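Local atomic coordinates of putative hemin ABC transport system, membrane protein (Burkholderia cenocepacia J2315, PDB entry 5B57), a protein that probably forms the membrane-spanning pathway of an ABC importer that brings heme into the bacterial cell. Residues A[49-55]-A[323-329]; A[315-319]-A[333-338]; A[124-130]-A[266-270]. One frame throughout, in Å; residues are numbered along the deposited sequence.

Contact 1: A[49-55]-A[323-329]; sequences RRFAPFV and CGPDQRI
The lead-in and first turn of helix 54-72, through R50, A52 and V55, lie against the tight turn that joins helix 311-323 to helix 327-352. R50 makes the broadest contact from its segment. Its CG lies between the backbone N and the carbonyl carbon (chi1 47°), and further bends lay the guanidinium over the turn. One face of that group covers C323 O and G324 CA; NE is 3.4 Å from C323 O, but the oxygen lies above the plane and the angle is poor for a hydrogen bond. A flat, charged group suits this place because its face can rest on backbone while NH1 makes a salt bridge to an acidic side chain of another protein chain. Glycine fits at 324, where the chain leaves the helix with positive phi (85°) and R50 passes close by. Beside the arginine, the small methyl of A52 meets C323 SG at 4.0 Å and I329 CD1 at 4.2 Å, and V55 CG1 touches the same sulfur at 4.0 Å, making a modest apolar seam. D326 prepares the next helix: its OD1 accepts from R328 N (2.7 Å), approached from above the carboxylate plane, and also from N267 of helix 263-269. This is a short turn between two transmembrane helices, closed by a glycine at one end and opened by an N-cap aspartate at the other, as is common at helix starts.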
loop_
_atom_site.group_PDB
_atom_site.type_symbol
_atom_site.label_atom_id
_atom_site.label_comp_id
_atom_site.label_asym_id
_atom_site.label_seq_id
_atom_site.Cartn_x
_atom_site.Cartn_y
_atom_site.Cartn_z
ATOM N N ARG A 49 20.157 -24.900 -6.263
ATOM C CA ARG A 49 18.708 -24.859 -6.319
ATOM C C ARG A 49 18.175 -25.114 -4.916
ATOM O O ARG A 49 18.937 -25.253 -3.952
ATOM C CB ARG A 49 18.152 -25.881 -7.329
ATOM C CG ARG A 49 17.658 -25.287 -8.672
ATOM C CD ARG A 49 16.428 -26.051 -9.171
ATOM N NE ARG A 49 16.550 -26.506 -10.564
ATOM C CZ ARG A 49 15.706 -26.194 -11.549
ATOM N NH1 ARG A 49 14.655 -25.418 -11.296
ATOM N NH2 ARG A 49 15.911 -26.672 -12.783
ATOM N N ARG A 50 16.852 -25.137 -4.812
ATOM C CA ARG A 50 16.139 -25.546 -3.613
ATOM C C ARG A 50 15.441 -26.865 -3.932
ATOM O O ARG A 50 14.773 -26.973 -4.969
ATOM C CB ARG A 50 15.147 -24.459 -3.195
ATOM C CG ARG A 50 14.301 -23.912 -4.349
ATOM C CD ARG A 50 14.389 -22.393 -4.478
ATOM N NE ARG A 50 14.201 -21.693 -3.215
ATOM C CZ ARG A 50 13.984 -20.386 -3.132
ATOM N NH1 ARG A 50 13.929 -19.674 -4.244
ATOM N NH2 ARG A 50 13.819 -19.790 -1.953
ATOM N N PHE A 51 15.630 -27.875 -3.063
ATOM C CA PHE A 51 15.341 -29.266 -3.421
ATOM C C PHE A 51 13.849 -29.577 -3.327
ATOM O O PHE A 51 13.441 -30.585 -2.743
ATOM C CB PHE A 51 16.206 -30.241 -2.586
ATOM C CG PHE A 51 15.786 -30.434 -1.122
ATOM C CD1 PHE A 51 14.982 -29.523 -0.442
ATOM C CD2 PHE A 51 16.246 -31.553 -0.420
ATOM C CE1 PHE A 51 14.633 -29.744 0.903
ATOM C CE2 PHE A 51 15.906 -31.772 0.911
ATOM C CZ PHE A 51 15.101 -30.872 1.574
ATOM N N ALA A 52 13.035 -28.710 -3.944
ATOM C CA ALA A 52 11.578 -28.796 -3.848
ATOM C C ALA A 52 11.029 -30.132 -4.319
ATOM O O ALA A 52 10.575 -30.915 -3.472
ATOM C CB ALA A 52 10.957 -27.632 -4.618
ATOM N N PRO A 53 11.131 -30.508 -5.643
ATOM C CA PRO A 53 10.170 -31.452 -6.272
ATOM C C PRO A 53 9.619 -32.610 -5.441
ATOM O O PRO A 53 8.594 -33.201 -5.796
ATOM C CB PRO A 53 10.964 -32.004 -7.460
ATOM C CG PRO A 53 11.884 -30.915 -7.818
ATOM C CD PRO A 53 12.292 -30.273 -6.524
ATOM N N PHE A 54 10.279 -32.946 -4.333
ATOM C CA PHE A 54 9.699 -33.910 -3.408
ATOM C C PHE A 54 8.493 -33.319 -2.698
ATOM O O PHE A 54 7.500 -34.025 -2.499
ATOM C CB PHE A 54 10.765 -34.396 -2.414
ATOM C CG PHE A 54 11.942 -35.072 -3.078
ATOM C CD1 PHE A 54 11.881 -36.406 -3.436
ATOM C CD2 PHE A 54 13.096 -34.359 -3.377
ATOM C CE1 PHE A 54 12.953 -37.015 -4.064
ATOM C CE2 PHE A 54 14.165 -34.965 -4.003
ATOM C CZ PHE A 54 14.094 -36.290 -4.347
ATOM N N VAL A 55 8.546 -32.027 -2.333
ATOM C CA VAL A 55 7.364 -31.341 -1.796
ATOM C C VAL A 55 6.198 -31.461 -2.772
ATOM O O VAL A 55 5.092 -31.884 -2.396
ATOM C CB VAL A 55 7.692 -29.876 -1.471
ATOM C CG1 VAL A 55 6.449 -29.132 -1.022
ATOM C CG2 VAL A 55 8.718 -29.824 -0.367
ATOM N N CYS A 323 9.046 -23.284 -0.887
ATOM C CA CYS A 323 9.857 -23.474 -2.081
ATOM C C CYS A 323 10.255 -22.165 -2.756
ATOM O O CYS A 323 10.878 -22.207 -3.835
ATOM C CB CYS A 323 9.117 -24.373 -3.079
ATOM S SG CYS A 323 8.229 -25.782 -2.332
ATOM N N GLY A 324 9.937 -21.014 -2.170
ATOM C CA GLY A 324 10.260 -19.747 -2.785
ATOM C C GLY A 324 9.207 -19.297 -3.776
ATOM O O GLY A 324 8.204 -19.980 -4.008
ATOM N N PRO A 325 9.392 -18.119 -4.370
ATOM C CA PRO A 325 8.356 -17.585 -5.261
ATOM C C PRO A 325 8.399 -18.112 -6.680
ATOM O O PRO A 325 7.520 -17.738 -7.459
ATOM C CB PRO A 325 8.628 -16.070 -5.242
ATOM C CG PRO A 325 10.071 -15.938 -4.926
ATOM C CD PRO A 325 10.428 -17.120 -4.051
ATOM N N ASP A 326 9.380 -18.936 -7.057
ATOM C CA ASP A 326 9.509 -19.377 -8.447
ATOM C C ASP A 326 8.169 -19.847 -9.011
ATOM O O ASP A 326 7.627 -20.864 -8.561
ATOM C CB ASP A 326 10.550 -20.498 -8.563
ATOM C CG ASP A 326 10.803 -20.939 -10.031
ATOM O OD1 ASP A 326 9.964 -20.689 -10.934
ATOM O OD2 ASP A 326 11.866 -21.553 -10.291
ATOM N N GLN A 327 7.631 -19.124 -10.004
ATOM C CA GLN A 327 6.319 -19.467 -10.546
ATOM C C GLN A 327 6.265 -20.908 -11.050
ATOM O O GLN A 327 5.204 -21.533 -11.041
ATOM C CB GLN A 327 5.956 -18.492 -11.666
ATOM C CG GLN A 327 4.489 -18.472 -12.105
ATOM C CD GLN A 327 3.482 -18.123 -10.986
ATOM O OE1 GLN A 327 3.856 -17.687 -9.888
ATOM N NE2 GLN A 327 2.195 -18.319 -11.276
ATOM N N ARG A 328 7.405 -21.465 -11.471
ATOM C CA ARG A 328 7.427 -22.814 -12.026
ATOM C C ARG A 328 7.119 -23.874 -10.976
ATOM O O ARG A 328 6.580 -24.926 -11.289
ATOM C CB ARG A 328 8.785 -23.063 -12.704
ATOM C CG ARG A 328 8.789 -22.965 -14.244
ATOM C CD ARG A 328 10.034 -22.228 -14.808
ATOM N NE ARG A 328 11.321 -22.913 -14.594
ATOM C CZ ARG A 328 12.349 -22.411 -13.903
ATOM N NH1 ARG A 328 12.269 -21.206 -13.337
ATOM N NH2 ARG A 328 13.468 -23.117 -13.781
ATOM N N ILE A 329 7.462 -23.601 -9.702
ATOM C CA ILE A 329 7.072 -24.469 -8.590
ATOM C C ILE A 329 5.702 -24.086 -8.029
ATOM O O ILE A 329 4.871 -24.948 -7.737
ATOM C CB ILE A 329 8.132 -24.413 -7.473
ATOM C CG1 ILE A 329 9.461 -24.923 -7.980
ATOM C CG2 ILE A 329 7.676 -25.197 -6.247
ATOM C CD1 ILE A 329 10.670 -24.383 -7.194
#

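Contact 2: A[315-319]-A[333-338]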
loop_
_atom_site.group_PDB
_atom_site.type_symbol
_atom_site.label_atom_id
_atom_site.label_comp_id
_atom_site.label_asym_id
_atom_site.label_seq_id
_atom_site.Cartn_x
_atom_site.Cartn_y
_atom_site.Cartn_z
ATOM N N ALA A 315 -3.281 -21.177 0.039
ATOM C CA ALA A 315 -2.462 -22.207 -0.587
ATOM C C ALA A 315 -1.210 -21.637 -1.238
ATOM O O ALA A 315 -0.113 -22.081 -0.873
ATOM C CB ALA A 315 -3.309 -23.045 -1.545
ATOM N N PRO A 316 -1.262 -20.642 -2.128
ATOM C CA PRO A 316 -0.004 -20.198 -2.754
ATOM C C PRO A 316 0.950 -19.558 -1.782
ATOM O O PRO A 316 2.118 -19.349 -2.141
ATOM C CB PRO A 316 -0.461 -19.201 -3.824
ATOM C CG PRO A 316 -1.732 -18.733 -3.364
ATOM C CD PRO A 316 -2.391 -19.800 -2.542
ATOM N N HIS A 317 0.507 -19.261 -0.560
ATOM C CA HIS A 317 1.394 -18.690 0.441
ATOM C C HIS A 317 2.188 -19.741 1.197
ATOM O O HIS A 317 3.334 -19.488 1.563
ATOM C CB HIS A 317 0.613 -17.844 1.443
ATOM C CG HIS A 317 1.487 -16.949 2.264
ATOM N ND1 HIS A 317 1.980 -15.748 1.793
ATOM C CD2 HIS A 317 1.997 -17.100 3.509
ATOM C CE1 HIS A 317 2.733 -15.188 2.721
ATOM N NE2 HIS A 317 2.764 -15.991 3.771
ATOM N N CYS A 318 1.635 -20.916 1.442
ATOM C CA CYS A 318 2.440 -21.930 2.113
ATOM C C CYS A 318 3.427 -22.554 1.145
ATOM O O CYS A 318 4.589 -22.796 1.504
ATOM C CB CYS A 318 1.544 -22.997 2.739
ATOM S SG CYS A 318 0.146 -22.321 3.659
ATOM N N VAL A 319 2.986 -22.812 -0.086
ATOM C CA VAL A 319 3.881 -23.409 -1.064
ATOM C C VAL A 319 5.064 -22.494 -1.294
ATOM O O VAL A 319 6.205 -22.954 -1.467
ATOM C CB VAL A 319 3.132 -23.691 -2.370
ATOM C CG1 VAL A 319 4.139 -23.981 -3.478
ATOM C CG2 VAL A 319 2.088 -24.814 -2.176
ATOM N N GLY A 333 2.341 -26.206 -7.394
ATOM C CA GLY A 333 2.392 -26.440 -5.962
ATOM C C GLY A 333 1.148 -25.949 -5.262
ATOM O O GLY A 333 0.551 -26.662 -4.452
ATOM N N ALA A 334 0.727 -24.726 -5.578
ATOM C CA ALA A 334 -0.422 -24.164 -4.894
ATOM C C ALA A 334 -1.706 -24.897 -5.278
ATOM O O ALA A 334 -2.584 -25.122 -4.432
ATOM C CB ALA A 334 -0.520 -22.677 -5.202
ATOM N N ALA A 335 -1.819 -25.308 -6.543
ATOM C CA ALA A 335 -3.012 -26.032 -6.976
ATOM C C ALA A 335 -3.136 -27.389 -6.265
ATOM O O ALA A 335 -4.216 -27.722 -5.759
ATOM C CB ALA A 335 -3.020 -26.169 -8.500
ATOM N N LEU A 336 -2.042 -28.163 -6.169
ATOM C CA LEU A 336 -2.090 -29.389 -5.375
ATOM C C LEU A 336 -2.484 -29.100 -3.928
ATOM O O LEU A 336 -3.431 -29.696 -3.404
ATOM C CB LEU A 336 -0.757 -30.114 -5.412
ATOM C CG LEU A 336 -0.206 -30.699 -6.707
ATOM C CD1 LEU A 336 1.101 -31.373 -6.374
ATOM C CD2 LEU A 336 -1.179 -31.685 -7.283
ATOM N N LEU A 337 -1.773 -28.188 -3.261
ATOM C CA LEU A 337 -2.132 -27.871 -1.880
ATOM C C LEU A 337 -3.548 -27.292 -1.769
ATOM O O LEU A 337 -4.250 -27.528 -0.766
ATOM C CB LEU A 337 -1.128 -26.903 -1.262
ATOM C CG LEU A 337 -1.504 -26.614 0.196
ATOM C CD1 LEU A 337 -1.392 -27.902 1.031
ATOM C CD2 LEU A 337 -0.712 -25.450 0.799
ATOM N N GLY A 338 -4.001 -26.536 -2.770
ATOM C CA GLY A 338 -5.373 -26.051 -2.720
ATOM C C GLY A 338 -6.383 -27.180 -2.827
ATOM O O GLY A 338 -7.353 -27.250 -2.069
#
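V319 and A315 project from helix 311-323 into the surface of helix 327-352, where G333, A334, L337 and G338 receive them. V319 CG2 rests 3.3 Å from G333 O and also reaches L337 CB, while CG1 lies beside G333 CA at 3.9 Å. With chi1 at 166°, CG1 is anti to the backbone N and CG2 anti to the carbonyl carbon, which spreads both methyls over the glycine. G333, with no side chain, leaves its backbone bare for the branched valine to rest on. One turn earlier the methyl of A315 sits over the helix-forming bond from G338 N to A334 O, its CB 3.6 Å from that oxygen. On one flank P316 and A334 meet through small groups, P316 CA to A334 CB at 3.5 Å. On the other, L337 lies beside C318: its CG is anti to the backbone N (chi1 -179°), and CD2 comes 3.9 Å from C318 CB and faces A315 O.

Behind this first shell, small residues permit an axis separation of 8.0 Å, with the short segments crossing at 119°. P316, lacking an N-H, leaves a kink in its helix, yet V319 N still bonds to A315 O and keeps the following turn together. G338 O in turn accepts from T342 OG1 farther along helix 327-352. Around the pair, P316 packs on A123 and Q126 of helix 94-128, A335 touches A120 of the same helix, and L336 and L337 lean on L59 of helix 54-72, so that the crossing is flanked by these two helices within the transmembrane bundle.

Contact 3: A[124-130]-A[266-270]; sequences AMQALFR and LNALQ
Q270 turns its side chain back toward A127 through two successive bends, CG beside the backbone N (chi1 -66°) and a second turn at chi2 (-43°). This carries NE2 to A127 O, to which it donates a hydrogen bond with an N-H...O angle of 150°, modelled unusually short, so its exact length is doubtful; a weak bond from NE2 to L266 O helps to hold the amide. A127 O also accepts from R130 N at 2.7 Å, so two donors share this carbonyl at the helix end. A glutamine suits the place because its side chain is long enough to carry an amide to the carbonyl at the other helix end. Its OE1 meets the aliphatic part of R130, 3.4 Å from CG, and R130 CD runs beside L269 O. The apolar side pairs leucine with alanine and leucine with leucine: L266 CD2 lies 4.0 Å from A127 CB, whose small size lets the helices approach, and L269 CD2 meets L128 CD1 at 4.1 Å. R130, with positive phi, completes a Schellman motif closing helix 94-128. R130 and Q270 also pack on another protein chain, consistent with the coupling region of BtuC-like type II importers, where permease meets ATPase.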
loop_
_atom_site.group_PDB
_atom_site.type_symbol
_atom_site.label_atom_id
_atom_site.label_comp_id
_atom_site.label_asym_id
_atom_site.label_seq_id
_atom_site.Cartn_x
_atom_site.Cartn_y
_atom_site.Cartn_z
ATOM N N ALA A 124 -1.034 -17.042 -9.555
ATOM C CA ALA A 124 -0.837 -16.160 -10.696
ATOM C C ALA A 124 -1.116 -14.713 -10.322
ATOM O O ALA A 124 -0.287 -13.827 -10.566
ATOM C CB ALA A 124 -1.716 -16.592 -11.869
ATOM N N MET A 125 -2.267 -14.453 -9.697
ATOM C CA MET A 125 -2.621 -13.073 -9.363
ATOM C C MET A 125 -1.646 -12.459 -8.370
ATOM O O MET A 125 -1.332 -11.270 -8.468
ATOM C CB MET A 125 -4.033 -13.013 -8.818
ATOM C CG MET A 125 -5.063 -13.326 -9.873
ATOM S SD MET A 125 -5.666 -11.817 -10.616
ATOM C CE MET A 125 -6.328 -10.997 -9.167
ATOM N N GLN A 126 -1.152 -13.246 -7.405
ATOM C CA GLN A 126 -0.210 -12.693 -6.435
ATOM C C GLN A 126 1.131 -12.367 -7.076
ATOM O O GLN A 126 1.799 -11.398 -6.686
ATOM C CB GLN A 126 -0.032 -13.663 -5.284
ATOM C CG GLN A 126 -1.212 -13.615 -4.369
ATOM C CD GLN A 126 -1.507 -14.936 -3.713
ATOM O OE1 GLN A 126 -0.647 -15.530 -3.049
ATOM N NE2 GLN A 126 -2.738 -15.405 -3.877
ATOM N N ALA A 127 1.545 -13.161 -8.063
ATOM C CA ALA A 127 2.670 -12.757 -8.901
ATOM C C ALA A 127 2.318 -11.501 -9.681
ATOM O O ALA A 127 2.977 -10.470 -9.549
ATOM C CB ALA A 127 3.077 -13.886 -9.848
ATOM N N LEU A 128 1.240 -11.559 -10.457
ATOM C CA LEU A 128 0.832 -10.421 -11.273
ATOM C C LEU A 128 0.807 -9.108 -10.486
ATOM O O LEU A 128 1.264 -8.075 -10.985
ATOM C CB LEU A 128 -0.538 -10.703 -11.885
ATOM C CG LEU A 128 -1.042 -9.567 -12.757
ATOM C CD1 LEU A 128 -0.296 -9.642 -14.030
ATOM C CD2 LEU A 128 -2.499 -9.739 -13.010
ATOM N N PHE A 129 0.289 -9.122 -9.256
ATOM C CA PHE A 129 0.232 -7.896 -8.458
ATOM C C PHE A 129 1.443 -7.708 -7.578
ATOM O O PHE A 129 1.481 -6.732 -6.822
ATOM C CB PHE A 129 -1.009 -7.857 -7.564
ATOM C CG PHE A 129 -2.262 -7.600 -8.313
ATOM C CD1 PHE A 129 -2.679 -6.309 -8.555
ATOM C CD2 PHE A 129 -3.010 -8.647 -8.808
ATOM C CE1 PHE A 129 -3.830 -6.057 -9.266
ATOM C CE2 PHE A 129 -4.161 -8.402 -9.531
ATOM C CZ PHE A 129 -4.568 -7.093 -9.755
ATOM N N ARG A 130 2.408 -8.629 -7.626
ATOM C CA ARG A 130 3.599 -8.506 -6.805
ATOM C C ARG A 130 3.196 -8.302 -5.356
ATOM O O ARG A 130 3.701 -7.435 -4.645
ATOM C CB ARG A 130 4.472 -7.367 -7.303
ATOM C CG ARG A 130 5.536 -7.815 -8.241
ATOM C CD ARG A 130 5.925 -6.694 -9.129
ATOM N NE ARG A 130 4.766 -6.275 -9.898
ATOM C CZ ARG A 130 4.270 -5.041 -9.858
ATOM N NH1 ARG A 130 4.857 -4.118 -9.084
ATOM N NH2 ARG A 130 3.202 -4.731 -10.593
ATOM N N LEU A 266 5.920 -14.284 -15.568
ATOM C CA LEU A 266 5.514 -13.899 -14.219
ATOM C C LEU A 266 6.699 -13.858 -13.273
ATOM O O LEU A 266 6.747 -13.007 -12.376
ATOM C CB LEU A 266 4.446 -14.851 -13.680
ATOM C CG LEU A 266 3.026 -14.670 -14.222
ATOM C CD1 LEU A 266 2.173 -15.875 -13.834
ATOM C CD2 LEU A 266 2.437 -13.369 -13.716
ATOM N N ASN A 267 7.663 -14.766 -13.445
ATOM C CA ASN A 267 8.828 -14.727 -12.572
ATOM C C ASN A 267 9.616 -13.463 -12.815
ATOM O O ASN A 267 10.076 -12.831 -11.863
ATOM C CB ASN A 267 9.709 -15.952 -12.768
ATOM C CG ASN A 267 9.294 -17.104 -11.882
ATOM O OD1 ASN A 267 8.578 -16.914 -10.895
ATOM N ND2 ASN A 267 9.735 -18.312 -12.230
ATOM N N ALA A 268 9.744 -13.061 -14.086
ATOM C CA ALA A 268 10.482 -11.847 -14.423
ATOM C C ALA A 268 9.759 -10.601 -13.932
ATOM O O ALA A 268 10.410 -9.644 -13.501
ATOM C CB ALA A 268 10.732 -11.772 -15.930
ATOM N N LEU A 269 8.424 -10.614 -13.972
ATOM C CA LEU A 269 7.606 -9.509 -13.478
ATOM C C LEU A 269 7.692 -9.317 -11.964
ATOM O O LEU A 269 7.444 -8.210 -11.471
ATOM C CB LEU A 269 6.166 -9.742 -13.896
ATOM C CG LEU A 269 5.169 -8.692 -13.463
ATOM C CD1 LEU A 269 5.565 -7.369 -14.082
ATOM C CD2 LEU A 269 3.792 -9.143 -13.920
ATOM N N GLN A 270 8.071 -10.359 -11.216
ATOM C CA GLN A 270 8.286 -10.235 -9.780
ATOM C C GLN A 270 9.455 -9.335 -9.436
ATOM O O GLN A 270 9.683 -9.051 -8.250
ATOM C CB GLN A 270 8.508 -11.618 -9.186
ATOM C CG GLN A 270 7.286 -12.457 -9.294
ATOM C CD GLN A 270 6.115 -11.615 -8.936
ATOM O OE1 GLN A 270 6.019 -11.134 -7.803
ATOM N NE2 GLN A 270 5.260 -11.338 -9.917
#

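How the contacts relate
From the N terminus, 49-55 leads into helix 54-72 and pairs with 323-329, 268 residues later, so contact 1 closes the longest loop. Inside that loop lies contact 3, which opens at 124-130 and closes at 266-270. Contact 2 begins later, at 315-319, and crosses contact 1, because 323-329 falls between its two segments before 333-338 closes it. Contacts 1 and 2 share helix 327-352. N267 joins contacts 1 and 3 by hydrogen bonds from its ND2 to D326 OD1 and from Q327 N to N267 OD1, while contacts 2 and 3 touch through helix 94-128. Together they tie helices 54-72, 94-128, 263-269, 311-323 and 327-352.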